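Local coordinates for polysaccharide deacetylase-like protein (PDB 4V33) that probably removes acetyl groups from polysaccharides through a zinc-dependent deacetylase domain joined to a fibronectin type III domain, helping to maintain osmotic stability and cell shape, at residues G47-N52 with F117-I122; T66-T71 with K99-P104; A172-L177 with H216-L221. All coordinates share one frame; numbering follows the deposited sequence.

Contacts 1 and 2 both belong to the fibronectin type III domain, and contact 3 to the deacetylase domain. The centres of contacts 1 and 2 are about 10 Å apart. They meet where Lys48 N lies 2.8 Å from Thr66 O, probably a hydrogen bond. Along the chain, 66-71 and 99-104 both fall between the two segments of contact 1. Contact 3 comes later, on the far side of the chain's centre. Its centre is about 40 Å from that of contact 1 and about 49 Å from that of contact 2. Contact 3 packs on strand 199-206, which ends with the zinc ligand Asp206; the other protein ligands are His264 and His268.

Contact 1 of 3, residues G47-N52 with F117-I122; sequences GKISYN and FQIEAI
Ile49 meets Ile119 and Ala121 across the interior of a fibronectin type III beta sandwich. Strand 48-51 is an edge strand of the three-stranded antiparallel sheet. Strand 115-124 is an inner strand of the four-stranded one. The two are separated as facing sheets are, with the CA atoms of Ile49 and Ala121 8.1 Å apart and no hydrogen bond between the segments. The contact is apolar and carried mainly by side chains; Ile49 CD1 also lies 4.1 Å from Ile119 O.

Ile49 does most of the reaching. Its CG1 stands anti to the carbonyl carbon (chi1 -65°), and the extended chi2 of 167° carries CD1 towards strand 115-124. Ile119 has much the same torsions, but it offers its other branch, CG2. The two isoleucines cross obliquely and touch methyl to methyl, CD1 of Ile49 on CG2 of Ile119. Ala121 is two residues further along the same strand and points the same way. Its short CB makes a second surface for the same methyl.

Nearby residues complete this part of the core. Ile49 also packs on Thr134, Ile119 on Tyr77 and Ala121 on Met65. Ile49 CD1 touches both methyls, 3.9 Å from Ile119 CG2 and 4.2 Å from Ala121 CB.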
# COMPACT_ATOMS: atom_id res chain seq x y z
N GLY A 47 19.80 -27.16 3.52
CA GLY A 47 18.59 -27.35 2.75
C GLY A 47 18.10 -26.09 2.07
O GLY A 47 18.55 -24.99 2.36
N LYS A 48 17.17 -26.27 1.14
CA LYS A 48 16.58 -25.15 0.42
C LYS A 48 15.09 -25.39 0.28
O LYS A 48 14.66 -26.46 -0.13
CB LYS A 48 17.22 -24.99 -0.96
CG LYS A 48 18.70 -24.63 -0.92
CD LYS A 48 18.91 -23.21 -0.41
CE LYS A 48 18.51 -22.18 -1.46
NZ LYS A 48 18.83 -20.78 -1.05
N ILE A 49 14.31 -24.38 0.66
CA ILE A 49 12.87 -24.42 0.50
C ILE A 49 12.52 -23.89 -0.88
O ILE A 49 13.02 -22.84 -1.29
CB ILE A 49 12.18 -23.56 1.56
CG1 ILE A 49 12.42 -24.13 2.95
CG2 ILE A 49 10.69 -23.44 1.26
CD1 ILE A 49 12.04 -23.19 4.07
N SER A 50 11.69 -24.62 -1.61
CA SER A 50 11.14 -24.11 -2.86
C SER A 50 9.65 -24.41 -2.92
O SER A 50 9.11 -25.09 -2.05
CB SER A 50 11.85 -24.72 -4.07
OG SER A 50 11.65 -26.12 -4.12
N TYR A 51 8.99 -23.88 -3.93
CA TYR A 51 7.57 -24.14 -4.12
C TYR A 51 7.20 -23.99 -5.58
O TYR A 51 7.90 -23.32 -6.35
CB TYR A 51 6.71 -23.21 -3.25
CG TYR A 51 7.11 -21.76 -3.29
CD1 TYR A 51 6.59 -20.91 -4.26
CD2 TYR A 51 8.00 -21.23 -2.36
CE1 TYR A 51 6.96 -19.57 -4.31
CE2 TYR A 51 8.37 -19.90 -2.40
CZ TYR A 51 7.84 -19.07 -3.38
OH TYR A 51 8.20 -17.75 -3.43
N ASN A 52 6.11 -24.64 -5.98
CA ASN A 52 5.62 -24.50 -7.34
C ASN A 52 5.30 -23.03 -7.62
O ASN A 52 4.75 -22.35 -6.76
CB ASN A 52 4.38 -25.37 -7.57
CG ASN A 52 4.67 -26.84 -7.39
OD1 ASN A 52 5.83 -27.27 -7.40
ND2 ASN A 52 3.62 -27.64 -7.23
N PHE A 117 3.88 -15.01 3.93
CA PHE A 117 3.93 -16.07 4.93
C PHE A 117 5.38 -16.45 5.14
O PHE A 117 6.09 -16.75 4.19
CB PHE A 117 3.18 -17.30 4.42
CG PHE A 117 1.69 -17.11 4.28
CD1 PHE A 117 1.16 -16.41 3.21
CD2 PHE A 117 0.82 -17.67 5.21
CE1 PHE A 117 -0.21 -16.25 3.07
CE2 PHE A 117 -0.55 -17.53 5.07
CZ PHE A 117 -1.07 -16.80 4.01
N GLN A 118 5.83 -16.43 6.40
CA GLN A 118 7.17 -16.90 6.72
C GLN A 118 7.18 -18.41 6.98
O GLN A 118 6.19 -18.96 7.48
CB GLN A 118 7.74 -16.13 7.91
CG GLN A 118 7.99 -14.67 7.54
CD GLN A 118 8.64 -13.86 8.63
OE1 GLN A 118 9.71 -14.21 9.14
NE2 GLN A 118 8.01 -12.74 9.00
N ILE A 119 8.28 -19.06 6.61
CA ILE A 119 8.41 -20.50 6.72
C ILE A 119 9.75 -20.84 7.38
O ILE A 119 10.80 -20.43 6.90
CB ILE A 119 8.37 -21.19 5.33
CG1 ILE A 119 7.12 -20.78 4.55
CG2 ILE A 119 8.46 -22.72 5.48
CD1 ILE A 119 7.16 -21.15 3.07
N GLU A 120 9.70 -21.57 8.50
CA GLU A 120 10.91 -22.08 9.13
C GLU A 120 10.83 -23.59 9.13
O GLU A 120 9.90 -24.17 9.69
CB GLU A 120 11.03 -21.64 10.59
CG GLU A 120 11.20 -20.16 10.84
CD GLU A 120 11.40 -19.88 12.33
OE1 GLU A 120 11.22 -20.82 13.15
OE2 GLU A 120 11.75 -18.74 12.67
N ALA A 121 11.82 -24.24 8.53
CA ALA A 121 11.83 -25.69 8.45
C ALA A 121 12.84 -26.32 9.39
O ALA A 121 13.97 -25.85 9.49
CB ALA A 121 12.10 -26.14 7.03
N ILE A 122 12.42 -27.37 10.08
CA ILE A 122 13.32 -28.21 10.85
C ILE A 122 13.16 -29.65 10.39
O ILE A 122 12.13 -30.01 9.84
CB ILE A 122 13.07 -28.12 12.38
CG1 ILE A 122 11.73 -28.75 12.77
CG2 ILE A 122 13.21 -26.69 12.87
CD1 ILE A 122 11.47 -28.76 14.27

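Contact 2 of 3, residues T66-T71 with K99-P104; sequences TDIKDT and KQFSLP
Thr66 and Gln100 bring their CA atoms to 6.3 Å, where the chain leaves strand 60-66 and where the 99-102 turn enters strand 103-106. Gln100 and Phe101 both have left-handed helical backbone angles. A weak bond from Ser102 N to Lys99 O, 3.1 Å, spans this turn.

The consecutive Gln100 and Phe101 meet two different residues. The Thr66 methyl lies over the flat face of the Gln100 amide, with CG2 3.4 Å from NE2 and 3.7 Å from CD. This is packing, not hydrogen bonding. Gln100 is extended beyond CG (chi2 174°), which carries its amide out under the threonine methyl. The contact is at the surface.

Deeper in, Ile68 crosses Phe101 at about a right angle. Ile68 CD1 approaches the ring obliquely at one bond, 3.9 Å from Phe101 CD2 and 4.0 Å from Phe101 CE2. No hydrogen bond joins the two segments.

The contact lies at one end of the beta sandwich. Gln100 and Leu103 make backbone hydrogen bonds to Met65 and Ile63 of strand 60-66. Phe101 turns to the other sheet. Its ring packs on Val75 of strand 74-81, and its carbonyl accepts a hydrogen bond from Tyr77 OH of the same strand.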
# COMPACT_ATOMS: atom_id res chain seq x y z
N THR A 66 14.90 -29.31 -0.87
CA THR A 66 16.00 -29.98 -1.54
C THR A 66 17.30 -29.69 -0.80
O THR A 66 17.32 -28.94 0.17
CB THR A 66 16.12 -29.54 -3.01
OG1 THR A 66 16.15 -28.11 -3.08
CG2 THR A 66 14.94 -30.06 -3.81
N ASP A 67 18.38 -30.32 -1.26
CA ASP A 67 19.72 -30.05 -0.75
C ASP A 67 19.88 -30.34 0.74
O ASP A 67 20.75 -29.76 1.40
CB ASP A 67 20.13 -28.61 -1.06
CG ASP A 67 20.01 -28.26 -2.53
OD1 ASP A 67 20.20 -29.15 -3.38
OD2 ASP A 67 19.72 -27.08 -2.84
N ILE A 68 19.06 -31.24 1.28
CA ILE A 68 19.20 -31.63 2.68
C ILE A 68 20.41 -32.54 2.82
O ILE A 68 20.60 -33.45 2.02
CB ILE A 68 17.98 -32.39 3.20
CG1 ILE A 68 16.72 -31.54 3.06
CG2 ILE A 68 18.16 -32.75 4.68
CD1 ILE A 68 15.48 -32.20 3.63
N LYS A 69 21.22 -32.29 3.84
CA LYS A 69 22.42 -33.09 4.07
C LYS A 69 22.19 -34.21 5.08
O LYS A 69 22.65 -35.32 4.87
CB LYS A 69 23.60 -32.21 4.46
CG LYS A 69 24.00 -31.26 3.34
CD LYS A 69 24.14 -32.01 2.02
CE LYS A 69 23.98 -31.09 0.82
NZ LYS A 69 24.11 -31.83 -0.47
N ASP A 70 21.49 -33.93 6.17
CA ASP A 70 21.17 -34.96 7.14
C ASP A 70 20.13 -35.95 6.61
O ASP A 70 19.28 -35.59 5.79
CB ASP A 70 20.61 -34.32 8.43
CG ASP A 70 21.70 -33.99 9.44
OD1 ASP A 70 22.04 -34.88 10.25
OD2 ASP A 70 22.19 -32.84 9.44
N THR A 71 20.19 -37.18 7.10
CA THR A 71 19.15 -38.17 6.86
C THR A 71 17.94 -37.87 7.74
O THR A 71 18.08 -37.80 8.96
CB THR A 71 19.64 -39.59 7.21
OG1 THR A 71 20.65 -39.99 6.28
CG2 THR A 71 18.49 -40.59 7.17
N LYS A 99 9.19 -37.64 -1.98
CA LYS A 99 8.70 -36.52 -2.77
C LYS A 99 9.24 -35.19 -2.24
O LYS A 99 8.53 -34.19 -2.24
CB LYS A 99 7.17 -36.49 -2.75
CG LYS A 99 6.51 -37.75 -3.29
CD LYS A 99 4.99 -37.59 -3.35
CE LYS A 99 4.31 -38.84 -3.88
NZ LYS A 99 2.84 -38.65 -4.02
N GLN A 100 10.50 -35.20 -1.81
CA GLN A 100 11.18 -34.00 -1.33
C GLN A 100 10.40 -33.29 -0.21
O GLN A 100 10.35 -32.06 -0.17
CB GLN A 100 11.47 -33.04 -2.49
CG GLN A 100 12.45 -33.62 -3.51
CD GLN A 100 12.63 -32.74 -4.73
OE1 GLN A 100 11.75 -31.95 -5.08
NE2 GLN A 100 13.77 -32.87 -5.39
N PHE A 101 9.82 -34.08 0.68
CA PHE A 101 9.05 -33.58 1.82
C PHE A 101 7.99 -32.57 1.39
O PHE A 101 7.82 -31.50 1.98
CB PHE A 101 9.99 -33.05 2.90
CG PHE A 101 10.85 -34.12 3.50
CD1 PHE A 101 10.32 -35.01 4.41
CD2 PHE A 101 12.18 -34.26 3.12
CE1 PHE A 101 11.10 -36.01 4.96
CE2 PHE A 101 12.96 -35.26 3.65
CZ PHE A 101 12.42 -36.14 4.58
N SER A 102 7.28 -32.96 0.34
CA SER A 102 6.23 -32.15 -0.24
C SER A 102 5.19 -31.75 0.79
O SER A 102 4.78 -32.58 1.62
CB SER A 102 5.57 -32.92 -1.39
OG SER A 102 4.32 -32.36 -1.76
N LEU A 103 4.76 -30.50 0.74
CA LEU A 103 3.71 -30.00 1.62
C LEU A 103 2.76 -29.12 0.82
O LEU A 103 3.16 -28.06 0.33
CB LEU A 103 4.30 -29.19 2.77
CG LEU A 103 3.28 -28.73 3.82
CD1 LEU A 103 3.06 -29.82 4.87
CD2 LEU A 103 3.69 -27.40 4.46
N PRO A 104 1.51 -29.56 0.69
CA PRO A 104 0.49 -28.71 0.06
C PRO A 104 0.26 -27.47 0.91
O PRO A 104 0.14 -27.56 2.14
CB PRO A 104 -0.76 -29.59 0.07
CG PRO A 104 -0.24 -30.98 0.17
CD PRO A 104 0.99 -30.89 1.02

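Contact 3 of 3, residues A172-L177 with H216-L221; sequences AQMKYL and HVLQKL. With ACT (acetate ion), chain E.
Met174 packs against Leu218 and Leu221, joining helix 167-179 to helix 211-221. The closest pair is Met174 CB with Leu221 CD1 at 3.5 Å, tighter than usual for two carbons. The same leucine methyl lies 3.8 Å from Lys175 N, so it rests against the helix backbone as well. Leu218 uses CD2, which is 3.9 Å from Met174 CG and 4.0 Å from Met174 SD. The methionine chain bends at chi2 (-62°), which puts SD beside Leu218, and again at chi3 (100°), which turns CE away from the second helix.

The helix segments run in roughly the same direction, axes 10.4 Å apart and crossing at -36°. Beneath them, Met174 packs on Val202 of the central parallel sheet, consistent with the deformed alpha/beta barrel of polysaccharide deacetylases. Lys220 forms a salt bridge to Glu171 of the first helix, whereas Lys175 pairs with Asp179 of its own helix.

Tyr176 leaves the helix away from this interface. Its OH donates a hydrogen bond of 2.7 Å to O of an acetate, which Tyr182 and Lys198 also bind. The acetate probably comes from the crystallisation liquor. Between the two segments the contact is apolar; polar links from Glu171 and Lys178 also join the helices.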
# COMPACT_ATOMS: atom_id res chain seq x y z
N ALA A 172 -16.63 9.32 9.15
CA ALA A 172 -17.34 8.04 9.20
C ALA A 172 -16.60 6.99 8.37
O ALA A 172 -16.55 5.82 8.75
CB ALA A 172 -18.78 8.20 8.72
N GLN A 173 -16.04 7.42 7.24
CA GLN A 173 -15.27 6.53 6.37
C GLN A 173 -13.97 6.09 7.04
O GLN A 173 -13.63 4.90 7.03
CB GLN A 173 -15.02 7.22 5.03
CG GLN A 173 -16.30 7.37 4.22
CD GLN A 173 -16.22 8.46 3.16
OE1 GLN A 173 -15.14 8.89 2.76
NE2 GLN A 173 -17.37 8.90 2.69
N MET A 174 -13.27 7.04 7.64
CA MET A 174 -12.04 6.70 8.36
C MET A 174 -12.34 5.82 9.58
O MET A 174 -11.56 4.92 9.91
CB MET A 174 -11.28 7.96 8.76
CG MET A 174 -10.79 8.78 7.58
SD MET A 174 -9.62 7.93 6.48
CE MET A 174 -10.69 7.44 5.13
N LYS A 175 -13.46 6.07 10.24
CA LYS A 175 -13.85 5.25 11.38
C LYS A 175 -14.12 3.82 10.93
O LYS A 175 -13.83 2.86 11.66
CB LYS A 175 -15.09 5.83 12.08
CG LYS A 175 -15.50 5.07 13.33
CD LYS A 175 -16.67 5.75 14.02
CE LYS A 175 -17.00 5.11 15.37
NZ LYS A 175 -17.56 3.73 15.23
N TYR A 176 -14.67 3.67 9.73
CA TYR A 176 -14.85 2.33 9.17
C TYR A 176 -13.50 1.61 9.04
O TYR A 176 -13.38 0.44 9.39
CB TYR A 176 -15.60 2.37 7.83
CG TYR A 176 -15.83 0.98 7.26
CD1 TYR A 176 -14.87 0.39 6.44
CD2 TYR A 176 -16.97 0.26 7.56
CE1 TYR A 176 -15.05 -0.89 5.94
CE2 TYR A 176 -17.16 -1.03 7.06
CZ TYR A 176 -16.20 -1.59 6.24
OH TYR A 176 -16.37 -2.86 5.74
N LEU A 177 -12.49 2.32 8.54
CA LEU A 177 -11.16 1.73 8.43
C LEU A 177 -10.63 1.32 9.81
O LEU A 177 -10.06 0.23 9.99
CB LEU A 177 -10.20 2.71 7.75
CG LEU A 177 -10.59 3.12 6.33
CD1 LEU A 177 -9.51 4.01 5.73
CD2 LEU A 177 -10.79 1.88 5.47
N HIS A 216 -7.24 17.04 10.91
CA HIS A 216 -7.82 17.09 12.25
C HIS A 216 -8.66 15.85 12.57
O HIS A 216 -8.65 15.38 13.70
CB HIS A 216 -8.65 18.37 12.41
CG HIS A 216 -7.83 19.62 12.35
ND1 HIS A 216 -8.33 20.81 11.89
CD2 HIS A 216 -6.55 19.86 12.70
CE1 HIS A 216 -7.39 21.74 11.95
NE2 HIS A 216 -6.30 21.18 12.43
N VAL A 217 -9.38 15.34 11.58
CA VAL A 217 -10.17 14.12 11.77
C VAL A 217 -9.24 12.94 12.05
O VAL A 217 -9.49 12.13 12.95
CB VAL A 217 -11.05 13.82 10.54
CG1 VAL A 217 -11.55 12.38 10.57
CG2 VAL A 217 -12.22 14.81 10.47
N LEU A 218 -8.16 12.85 11.29
CA LEU A 218 -7.19 11.78 11.51
C LEU A 218 -6.50 11.87 12.88
O LEU A 218 -6.26 10.85 13.54
CB LEU A 218 -6.18 11.71 10.36
CG LEU A 218 -6.78 11.30 9.01
CD1 LEU A 218 -5.71 11.38 7.92
CD2 LEU A 218 -7.39 9.90 9.09
N GLN A 219 -6.20 13.09 13.32
CA GLN A 219 -5.64 13.29 14.66
C GLN A 219 -6.62 12.82 15.74
O GLN A 219 -6.21 12.23 16.74
CB GLN A 219 -5.32 14.76 14.90
CG GLN A 219 -4.11 15.27 14.16
CD GLN A 219 -3.82 16.71 14.51
OE1 GLN A 219 -4.65 17.59 14.27
NE2 GLN A 219 -2.65 16.96 15.09
N LYS A 220 -7.90 13.09 15.53
CA LYS A 220 -8.92 12.68 16.49
C LYS A 220 -9.01 11.16 16.59
O LYS A 220 -9.05 10.60 17.69
CB LYS A 220 -10.28 13.26 16.09
CG LYS A 220 -11.43 12.80 16.98
CD LYS A 220 -12.76 13.31 16.48
CE LYS A 220 -13.91 12.72 17.29
NZ LYS A 220 -15.24 13.17 16.79
N LEU A 221 -9.04 10.49 15.44
CA LEU A 221 -9.22 9.04 15.41
C LEU A 221 -7.98 8.29 15.86
O LEU A 221 -8.06 7.14 16.31
CB LEU A 221 -9.66 8.58 14.01
CG LEU A 221 -11.05 9.06 13.59
CD1 LEU A 221 -11.38 8.62 12.17
CD2 LEU A 221 -12.10 8.56 14.56
C ACT E . -13.86 -5.30 5.63
O ACT E . -14.02 -4.15 5.18
OXT ACT E . -12.74 -5.81 5.44
CH3 ACT E . -14.96 -6.03 6.35